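Local coordinates for alpha-1,4-endofucoidanase (Mariniflexile fucanivorans, PDB 6DLH), which hydrolyses internal alpha-1,4-fucosidic bonds of fucoidan as a retaining glycoside hydrolase of family 107, this chain being the catalytic domain plus Ig-like domains, at residues A[80-85]-A[222-227]; A[269-274]-A[286-291]. All coordinates share one frame; numbering follows the deposited sequence.

Interaction 1 of 2, residues A[80-85]-A[222-227]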
loop_
_atom_site.group_PDB
_atom_site.type_symbol
_atom_site.label_atom_id
_atom_site.label_comp_id
_atom_site.label_asym_id
_atom_site.label_seq_id
_atom_site.Cartn_x
_atom_site.Cartn_y
_atom_site.Cartn_z
ATOM N N TYR A 80 7.831 12.446 -6.711
ATOM C CA TYR A 80 7.667 11.006 -6.587
ATOM C C TYR A 80 7.162 10.630 -5.196
ATOM O O TYR A 80 7.219 11.434 -4.262
ATOM C CB TYR A 80 8.965 10.279 -6.967
ATOM C CG TYR A 80 10.112 10.433 -5.995
ATOM C CD1 TYR A 80 10.929 11.562 -6.007
ATOM C CD2 TYR A 80 10.391 9.439 -5.067
ATOM C CE1 TYR A 80 11.984 11.695 -5.111
ATOM C CE2 TYR A 80 11.446 9.553 -4.174
ATOM C CZ TYR A 80 12.237 10.690 -4.190
ATOM O OH TYR A 80 13.263 10.803 -3.293
ATOM N N VAL A 81 6.662 9.391 -5.087
ATOM C CA VAL A 81 6.194 8.805 -3.843
ATOM C C VAL A 81 6.809 7.409 -3.703
ATOM O O VAL A 81 6.854 6.651 -4.674
ATOM C CB VAL A 81 4.656 8.731 -3.821
ATOM C CG1 VAL A 81 4.127 8.036 -2.567
ATOM C CG2 VAL A 81 4.009 10.099 -3.992
ATOM N N GLN A 82 7.269 7.084 -2.484
ATOM C CA GLN A 82 7.761 5.760 -2.139
ATOM C C GLN A 82 6.603 4.892 -1.651
ATOM O O GLN A 82 5.817 5.319 -0.806
ATOM C CB GLN A 82 8.880 5.830 -1.090
ATOM C CG GLN A 82 9.407 4.458 -0.670
ATOM C CD GLN A 82 10.512 4.490 0.362
ATOM O OE1 GLN A 82 10.449 3.798 1.376
ATOM N NE2 GLN A 82 11.538 5.292 0.115
ATOM N N LEU A 83 6.522 3.676 -2.210
ATOM C CA LEU A 83 5.513 2.684 -1.874
ATOM C C LEU A 83 6.207 1.423 -1.369
ATOM O O LEU A 83 7.325 1.118 -1.776
ATOM C CB LEU A 83 4.711 2.333 -3.131
ATOM C CG LEU A 83 3.988 3.484 -3.822
ATOM C CD1 LEU A 83 3.542 3.047 -5.217
ATOM C CD2 LEU A 83 2.800 3.952 -2.990
ATOM N N PRO A 84 5.569 0.621 -0.493
ATOM C CA PRO A 84 6.120 -0.690 -0.155
ATOM C C PRO A 84 5.926 -1.608 -1.357
ATOM O O PRO A 84 4.961 -1.438 -2.104
ATOM C CB PRO A 84 5.206 -1.159 0.982
ATOM C CG PRO A 84 3.895 -0.442 0.723
ATOM C CD PRO A 84 4.299 0.913 0.189
ATOM N N LEU A 85 6.892 -2.516 -1.571
ATOM C CA LEU A 85 6.579 -3.835 -2.105
ATOM C C LEU A 85 6.491 -4.793 -0.921
ATOM O O LEU A 85 5.558 -5.587 -0.846
ATOM C CB LEU A 85 7.620 -4.301 -3.128
ATOM C CG LEU A 85 7.569 -5.789 -3.497
ATOM C CD1 LEU A 85 6.173 -6.218 -3.950
ATOM C CD2 LEU A 85 8.589 -6.128 -4.579
ATOM N N ALA A 222 12.412 3.628 -9.264
ATOM C CA ALA A 222 13.480 3.463 -8.286
ATOM C C ALA A 222 13.120 2.343 -7.323
ATOM O O ALA A 222 11.944 2.133 -7.054
ATOM C CB ALA A 222 13.713 4.756 -7.533
ATOM N N TRP A 223 14.154 1.646 -6.827
ATOM C CA TRP A 223 14.044 0.646 -5.777
ATOM C C TRP A 223 15.007 1.007 -4.646
ATOM O O TRP A 223 16.179 1.271 -4.894
ATOM C CB TRP A 223 14.419 -0.740 -6.321
ATOM C CG TRP A 223 13.569 -1.285 -7.428
ATOM C CD1 TRP A 223 13.673 -1.006 -8.758
ATOM C CD2 TRP A 223 12.521 -2.262 -7.299
ATOM N NE1 TRP A 223 12.748 -1.727 -9.462
ATOM C CE2 TRP A 223 12.027 -2.506 -8.595
ATOM C CE3 TRP A 223 11.950 -2.946 -6.219
ATOM C CZ2 TRP A 223 10.982 -3.397 -8.837
ATOM C CZ3 TRP A 223 10.915 -3.824 -6.455
ATOM C CH2 TRP A 223 10.440 -4.043 -7.750
ATOM N N CYS A 224 14.540 0.977 -3.396
ATOM C CA CYS A 224 15.476 1.125 -2.294
ATOM C C CYS A 224 15.388 -0.103 -1.394
ATOM O O CYS A 224 14.300 -0.442 -0.931
ATOM C CB CYS A 224 15.260 2.424 -1.519
ATOM S SG CYS A 224 13.625 2.573 -0.746
ATOM N N PHE A 225 16.544 -0.747 -1.158
ATOM C CA PHE A 225 16.615 -1.995 -0.412
ATOM C C PHE A 225 17.178 -1.740 0.981
ATOM O O PHE A 225 18.352 -1.414 1.135
ATOM C CB PHE A 225 17.466 -3.027 -1.164
ATOM C CG PHE A 225 16.878 -3.466 -2.481
ATOM C CD1 PHE A 225 15.883 -4.435 -2.525
ATOM C CD2 PHE A 225 17.310 -2.905 -3.675
ATOM C CE1 PHE A 225 15.328 -4.830 -3.736
ATOM C CE2 PHE A 225 16.750 -3.295 -4.884
ATOM C CZ PHE A 225 15.763 -4.257 -4.911
ATOM N N ASP A 226 16.328 -1.935 1.990
ATOM C CA ASP A 226 16.660 -1.691 3.381
ATOM C C ASP A 226 17.352 -2.922 3.960
ATOM O O ASP A 226 17.240 -4.013 3.403
ATOM C CB ASP A 226 15.382 -1.372 4.161
ATOM C CG ASP A 226 15.590 -0.620 5.464
ATOM O OD1 ASP A 226 16.743 -0.236 5.750
ATOM O OD2 ASP A 226 14.582 -0.415 6.179
ATOM N N SER A 227 18.066 -2.731 5.081
ATOM C CA SER A 227 18.655 -3.813 5.855
ATOM C C SER A 227 19.625 -4.637 5.011
ATOM O O SER A 227 19.839 -5.812 5.295
ATOM C CB SER A 227 17.588 -4.687 6.463
ATOM O OG SER A 227 16.827 -3.960 7.411
#
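Gln82 and Cys224, and Leu85 just past the strand end and Trp223, meet between two segments whose strands are not neighbours. Strands 80-84 and 222-226 run the same way in one parallel sheet, with strand 143-149 lying between them. The closest CA atoms, Gln82 CA and Ala222 CA, are 8.7 Å apart. No hydrogen bond joins the two segments, and side chains alone bridge the gap. Gln82 does so with a fully extended chain: its CG is trans to the backbone N (chi1 179°), and the next torsion is straight as well. This carries the amide to the thiol of Cys224, with Gln82 NE2 3.5 Å from Cys224 SG. The amide carbon is also close, Gln82 CD lying 3.8 Å from the same Cys224 SG. The amide is anchored by a different residue, since Gln82 NE2 is hydrogen-bonded to Glu145 OE1 on the intervening strand. The sulfur therefore packs against an amide that Glu145 already holds.

The second pair is apolar. Trp223 CB points away from segment 80-85, but the indole turns back beside the backbone N (chi1 -62°). Its outer edge then meets one methyl of Leu85. Leu85 CD2 lies near the ring plane, 3.8 Å from Trp223 CZ3, so the methyl touches the rim and not a face. All four residues are buried.

The two pairs pass on different sides of strand 143-149. Gln82 packs on Tyr147 and Phe343, and Cys224 on Tyr290. Leu85 packs on Ile146 and on Tyr212 of helix 198-216, while Trp223 packs against Leu209 and Ala213 of that helix. Parallel strands with helices packed on their outer side are consistent with a beta/alpha-barrel catalytic domain like that of GH29 fucosidases.

Interaction 2 of 2, residues A[269-274]-A[286-291]; sequences FNNSVG and LFDDYT
Phe269, the last residue of strand 266-269, and Asp288 join two otherwise irregular segments; their CA atoms, 6.6 Å apart, are the nearest CA pair. Phe269 N donates to Asp288 OD1 over 2.8 Å, with an N-H...O angle of 154°, and reaches the oxygen nearly in line with its C-O bond. The carboxylate stands almost perpendicular to the Phe269 ring, the planes 84° apart, at the ring's edge. Further along that edge, Phe269 CE1 is 3.9 Å from Phe287 CB and also close to the Phe287 carbonyl.

Two waters extend the grip. One touches both Phe269 O, at 2.7 Å, and Asp288 OD1. The other accepts from Asn271 ND2 and donates to Asp288 OD2, each over 2.8 Å. Asp288 OD2 is also bonded to Thr285 OG1, and Asn271 OD1 to Tyr251 OH, so both side chains are fixed from outside the contact too.

Strand 266-269 lies next to strand 222-226 in the parallel sheet. Here a carboxylate from the following loop accepts the backbone N-H of the last strand residue. The chain then turns away through an Asx turn, in which Asn270 OD1 accepts from Ser272 N.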
loop_
_atom_site.group_PDB
_atom_site.type_symbol
_atom_site.label_atom_id
_atom_site.label_comp_id
_atom_site.label_asym_id
_atom_site.label_seq_id
_atom_site.Cartn_x
_atom_site.Cartn_y
_atom_site.Cartn_z
ATOM N N PHE A 269 20.867 0.655 -1.919
ATOM C CA PHE A 269 20.943 -0.315 -0.838
ATOM C C PHE A 269 21.280 0.398 0.468
ATOM O O PHE A 269 22.152 1.259 0.494
ATOM C CB PHE A 269 22.021 -1.359 -1.148
ATOM C CG PHE A 269 21.745 -2.195 -2.372
ATOM C CD1 PHE A 269 22.152 -1.772 -3.629
ATOM C CD2 PHE A 269 21.063 -3.400 -2.266
ATOM C CE1 PHE A 269 21.891 -2.540 -4.751
ATOM C CE2 PHE A 269 20.803 -4.169 -3.391
ATOM C CZ PHE A 269 21.215 -3.734 -4.631
ATOM N N ASN A 270 20.590 0.028 1.551
ATOM C CA ASN A 270 20.906 0.576 2.859
ATOM C C ASN A 270 22.080 -0.190 3.467
ATOM O O ASN A 270 21.891 -1.267 4.035
ATOM C CB ASN A 270 19.714 0.534 3.814
ATOM C CG ASN A 270 20.004 1.223 5.131
ATOM O OD1 ASN A 270 21.075 1.802 5.316
ATOM N ND2 ASN A 270 19.058 1.171 6.053
ATOM N N ASN A 271 23.279 0.394 3.362
ATOM C CA ASN A 271 24.474 -0.153 3.991
ATOM C C ASN A 271 24.905 0.740 5.156
ATOM O O ASN A 271 26.099 0.868 5.441
ATOM C CB ASN A 271 25.609 -0.365 2.983
ATOM C CG ASN A 271 25.306 -1.410 1.927
ATOM O OD1 ASN A 271 24.818 -2.495 2.239
ATOM N ND2 ASN A 271 25.571 -1.080 0.673
ATOM N N SER A 272 23.916 1.333 5.842
ATOM C CA SER A 272 24.116 2.119 7.052
ATOM C C SER A 272 24.497 3.564 6.737
ATOM O O SER A 272 24.888 3.900 5.617
ATOM C CB SER A 272 25.109 1.476 7.999
ATOM O OG SER A 272 24.600 0.241 8.481
ATOM N N VAL A 273 24.368 4.413 7.762
ATOM C CA VAL A 273 24.725 5.821 7.677
ATOM C C VAL A 273 26.240 5.941 7.499
ATOM O O VAL A 273 26.992 5.057 7.906
ATOM C CB VAL A 273 24.221 6.588 8.917
ATOM C CG1 VAL A 273 24.960 6.196 10.198
ATOM C CG2 VAL A 273 24.241 8.095 8.710
ATOM N N GLY A 274 26.681 7.036 6.866
ATOM C CA GLY A 274 28.101 7.313 6.716
ATOM C C GLY A 274 28.721 7.910 7.978
ATOM O O GLY A 274 28.442 7.466 9.088
ATOM N N LEU A 286 28.687 -1.351 -6.564
ATOM C CA LEU A 286 28.682 -1.289 -8.017
ATOM C C LEU A 286 27.245 -1.187 -8.532
ATOM O O LEU A 286 27.029 -1.017 -9.729
ATOM C CB LEU A 286 29.396 -2.526 -8.575
ATOM C CG LEU A 286 30.913 -2.576 -8.368
ATOM C CD1 LEU A 286 31.423 -4.006 -8.441
ATOM C CD2 LEU A 286 31.645 -1.690 -9.368
ATOM N N PHE A 287 26.265 -1.262 -7.621
ATOM C CA PHE A 287 24.878 -1.424 -8.033
ATOM C C PHE A 287 23.984 -0.311 -7.483
ATOM O O PHE A 287 22.777 -0.332 -7.708
ATOM C CB PHE A 287 24.401 -2.855 -7.750
ATOM C CG PHE A 287 25.257 -3.906 -8.410
ATOM C CD1 PHE A 287 25.182 -4.126 -9.779
ATOM C CD2 PHE A 287 26.175 -4.641 -7.674
ATOM C CE1 PHE A 287 25.992 -5.072 -10.392
ATOM C CE2 PHE A 287 26.989 -5.582 -8.287
ATOM C CZ PHE A 287 26.897 -5.795 -9.645
ATOM N N ASP A 288 24.590 0.673 -6.801
ATOM C CA ASP A 288 23.887 1.844 -6.298
ATOM C C ASP A 288 23.847 2.927 -7.374
ATOM O O ASP A 288 24.888 3.366 -7.855
ATOM C CB ASP A 288 24.564 2.389 -5.038
ATOM C CG ASP A 288 24.243 1.612 -3.775
ATOM O OD1 ASP A 288 23.070 1.675 -3.326
ATOM O OD2 ASP A 288 25.165 0.961 -3.244
ATOM N N ASP A 289 22.635 3.363 -7.735
ATOM C CA ASP A 289 22.458 4.511 -8.610
ATOM C C ASP A 289 22.302 5.764 -7.754
ATOM O O ASP A 289 22.593 6.864 -8.212
ATOM C CB ASP A 289 21.254 4.340 -9.542
ATOM C CG ASP A 289 21.407 3.198 -10.531
ATOM O OD1 ASP A 289 22.176 3.363 -11.499
ATOM O OD2 ASP A 289 20.762 2.158 -10.325
ATOM N N TYR A 290 21.812 5.581 -6.521
ATOM C CA TYR A 290 21.695 6.674 -5.565
ATOM C C TYR A 290 21.942 6.161 -4.152
ATOM O O TYR A 290 21.895 4.955 -3.905
ATOM C CB TYR A 290 20.344 7.391 -5.694
ATOM C CG TYR A 290 19.114 6.609 -5.304
ATOM C CD1 TYR A 290 18.667 5.530 -6.060
ATOM C CD2 TYR A 290 18.359 6.982 -4.204
ATOM C CE1 TYR A 290 17.523 4.823 -5.718
ATOM C CE2 TYR A 290 17.208 6.291 -3.850
ATOM C CZ TYR A 290 16.786 5.214 -4.612
ATOM O OH TYR A 290 15.655 4.539 -4.257
ATOM N N THR A 291 22.200 7.099 -3.235
ATOM C CA THR A 291 22.421 6.756 -1.841
ATOM C C THR A 291 21.078 6.556 -1.156
ATOM O O THR A 291 20.199 7.407 -1.265
ATOM C CB THR A 291 23.257 7.819 -1.116
ATOM O OG1 THR A 291 22.549 9.059 -1.136
ATOM C CG2 THR A 291 24.621 7.999 -1.744
HETATM O O HOH W 1 22.913 3.324 -0.995
HETATM O O HOH W 2 26.092 1.386 -0.601
#

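In the fold
Interaction 2 lies in the loop following strand 266-269, next to interaction 1; their centres are about 13 Å apart. Strands 222-226 and 266-269 are neighbours, and the pairing carries on to Asn270, just past the end of strand 266-269: Phe225 O is 2.7 Å from Asn270 N, and Asp226 OD1 is 2.7 Å from Asn270 ND2, both probable hydrogen bonds. Tyr290 links the contacts again, its OH packing 3.5 Å from Cys224 CB. Glu145 bonds Tyr290 OH through one oxygen and Gln82 through the other. A bound ethanediol, probably from the crystallisation liquor, lies about 5 Å from the Gln82 side chain and may mark a pocket. A calcium ion sits about 12 Å from the Asp288 side chain.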